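GphF Dehydratase 1 (Archangium violaceum, PDB 6MBF) is a dehydratase domain of the gephyronic acid polyketide synthase that probably removes water from the growing polyketide and takes part in rearranging its olefin. Local coordinates at residues Gly181-Gln186 / Arg240-His245. Sequence-based numbering, arbitrary orientation.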
loop_
_atom_site.group_PDB
_atom_site.type_symbol
_atom_site.label_atom_id
_atom_site.label_comp_id
_atom_site.label_asym_id
_atom_site.label_seq_id
_atom_site.Cartn_x
_atom_site.Cartn_y
_atom_site.Cartn_z
ATOM N N GLY A 181 10.568 -11.168 6.552
ATOM C CA GLY A 181 9.801 -11.884 5.560
ATOM C C GLY A 181 10.501 -11.790 4.222
ATOM O O GLY A 181 11.244 -10.843 3.955
ATOM N N HIS A 182 10.286 -12.801 3.397
ATOM C CA HIS A 182 10.734 -12.821 2.013
ATOM C C HIS A 182 9.481 -12.783 1.148
ATOM O O HIS A 182 8.637 -13.681 1.251
ATOM C CB HIS A 182 11.571 -14.075 1.743
ATOM C CG HIS A 182 11.944 -14.264 0.307
ATOM N ND1 HIS A 182 12.166 -15.507 -0.246
ATOM C CD2 HIS A 182 12.136 -13.368 -0.691
ATOM C CE1 HIS A 182 12.484 -15.370 -1.520
ATOM N NE2 HIS A 182 12.479 -14.081 -1.814
ATOM N N VAL A 183 9.332 -11.726 0.343
ATOM C CA VAL A 183 8.170 -11.562 -0.520
ATOM C C VAL A 183 8.645 -11.511 -1.963
ATOM O O VAL A 183 9.683 -10.912 -2.275
ATOM C CB VAL A 183 7.302 -10.318 -0.185
ATOM C CG1 VAL A 183 7.082 -10.166 1.299
ATOM C CG2 VAL A 183 7.834 -9.060 -0.800
ATOM N N CYS A 184 7.883 -12.150 -2.841
ATOM C CA CYS A 184 8.266 -12.260 -4.238
ATOM C C CYS A 184 7.013 -12.265 -5.094
ATOM O O CYS A 184 6.081 -13.034 -4.836
ATOM C CB CYS A 184 9.087 -13.529 -4.469
ATOM S SG CYS A 184 9.840 -13.623 -6.091
ATOM N N LEU A 185 6.985 -11.394 -6.097
ATOM C CA LEU A 185 5.867 -11.390 -7.026
ATOM C C LEU A 185 5.961 -12.576 -7.969
ATOM O O LEU A 185 7.043 -13.094 -8.250
ATOM C CB LEU A 185 5.837 -10.100 -7.832
ATOM C CG LEU A 185 5.658 -8.817 -7.021
ATOM C CD1 LEU A 185 5.745 -7.633 -7.933
ATOM C CD2 LEU A 185 4.343 -8.824 -6.247
ATOM N N GLN A 186 4.807 -13.025 -8.449
ATOM C CA GLN A 186 4.763 -14.082 -9.448
ATOM C C GLN A 186 3.647 -13.768 -10.432
ATOM O O GLN A 186 2.953 -12.748 -10.321
ATOM C CB GLN A 186 4.568 -15.469 -8.811
ATOM C CG GLN A 186 5.727 -15.971 -7.948
ATOM C CD GLN A 186 7.021 -16.156 -8.732
ATOM O OE1 GLN A 186 7.001 -16.391 -9.940
ATOM N NE2 GLN A 186 8.151 -16.055 -8.042
ATOM N N ARG A 240 10.661 -6.433 -7.670
ATOM C CA ARG A 240 9.746 -7.568 -7.693
ATOM C C ARG A 240 9.911 -8.500 -6.503
ATOM O O ARG A 240 9.092 -9.411 -6.334
ATOM C CB ARG A 240 9.934 -8.398 -8.978
ATOM C CG ARG A 240 10.027 -7.580 -10.264
ATOM C CD ARG A 240 9.954 -8.486 -11.496
ATOM N NE ARG A 240 11.058 -9.439 -11.562
ATOM C CZ ARG A 240 11.116 -10.441 -12.433
ATOM N NH1 ARG A 240 10.126 -10.619 -13.301
ATOM N NH2 ARG A 240 12.157 -11.267 -12.435
ATOM N N GLU A 241 10.933 -8.292 -5.677
ATOM C CA GLU A 241 11.317 -9.276 -4.676
ATOM C C GLU A 241 12.139 -8.566 -3.615
ATOM O O GLU A 241 13.092 -7.850 -3.950
ATOM C CB GLU A 241 12.116 -10.421 -5.314
ATOM C CG GLU A 241 12.464 -11.549 -4.353
ATOM C CD GLU A 241 13.152 -12.718 -5.043
ATOM O OE1 GLU A 241 13.517 -12.587 -6.234
ATOM O OE2 GLU A 241 13.342 -13.760 -4.385
ATOM N N VAL A 242 11.761 -8.736 -2.342
ATOM C CA VAL A 242 12.480 -8.118 -1.235
ATOM C C VAL A 242 12.512 -9.063 -0.044
ATOM O O VAL A 242 11.721 -10.006 0.061
ATOM C CB VAL A 242 11.867 -6.773 -0.764
ATOM C CG1 VAL A 242 11.928 -5.704 -1.860
ATOM C CG2 VAL A 242 10.442 -6.981 -0.276
ATOM N N ARG A 243 13.446 -8.795 0.853
ATOM C CA ARG A 243 13.342 -9.232 2.233
ATOM C C ARG A 243 12.946 -8.018 3.057
ATOM O O ARG A 243 13.481 -6.924 2.864
ATOM C CB ARG A 243 14.654 -9.832 2.737
ATOM C CG ARG A 243 15.027 -11.134 2.033
ATOM C CD ARG A 243 16.184 -11.803 2.771
ATOM N NE ARG A 243 16.549 -13.090 2.179
ATOM C CZ ARG A 243 17.450 -13.248 1.213
ATOM N NH1 ARG A 243 18.098 -12.202 0.710
ATOM N NH2 ARG A 243 17.704 -14.461 0.742
ATOM N N VAL A 244 11.981 -8.194 3.947
ATOM C CA VAL A 244 11.430 -7.072 4.693
ATOM C C VAL A 244 11.629 -7.328 6.178
ATOM O O VAL A 244 11.334 -8.422 6.670
ATOM C CB VAL A 244 9.944 -6.834 4.365
ATOM C CG1 VAL A 244 9.127 -8.123 4.506
ATOM C CG2 VAL A 244 9.390 -5.717 5.242
ATOM N N HIS A 245 12.157 -6.334 6.879
ATOM C CA HIS A 245 12.210 -6.354 8.331
ATOM C C HIS A 245 11.088 -5.471 8.863
ATOM O O HIS A 245 10.903 -4.347 8.389
ATOM C CB HIS A 245 13.574 -5.870 8.827
ATOM C CG HIS A 245 13.681 -5.804 10.314
ATOM N ND1 HIS A 245 14.170 -4.697 10.972
ATOM C CD2 HIS A 245 13.330 -6.691 11.275
ATOM C CE1 HIS A 245 14.135 -4.913 12.275
ATOM N NE2 HIS A 245 13.626 -6.112 12.485
#
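His182 and Glu241 join side chains diagonally across two antiparallel strands, on the face that also bears Cys184 and Arg243. Followed outward, Glu241 CB lies 3.9 Å from Val183 O. With CG anti to the backbone N (chi1 -175°) and the chain extended beyond it, the side chain runs across to the other strand: CG reaches the edge of the His182 ring, and CD rests 3.6 Å from Cys184 SG. OE1 stays on the sulfur side, whereas OE2 accepts a hydrogen bond from His182 NE2 at 2.7 Å through its anti lone pair. Ring and carboxylate are nearly coplanar, 17° apart, and Val242 O, 3.5 Å from His182 CD2, borders the same ring edge. A leucine in place of Glu241 would probably leave His182 NE2 without its acceptor and the imidazole freer to turn. Between the two faces, paired backbone hydrogen bonds join Gly181 to Val244 and Val183 to Val242. Beyond the strand, Leu185 N continues the register with an almost straight bond to Arg240 O (2.9 Å, 176° at the hydrogen). On the opposite face Val183 and Val242 lie side by side, their CG2 methyls tightly packed at 3.4 Å, while Val244 CG1 sits 3.5 Å from Gly181 O. This face packs on helix 200-214 through Val183, which meets Leu202 and Ala205, and Val244, which meets Cys206, consistent with a hotdog fold, whose antiparallel sheet wraps around a central helix. Strand 178-184 is flanked by 169-175 and strand 241-248 by 259-267, so the pair lies within the sheet, with Met269 touching His182 and Arg243 on the polar face.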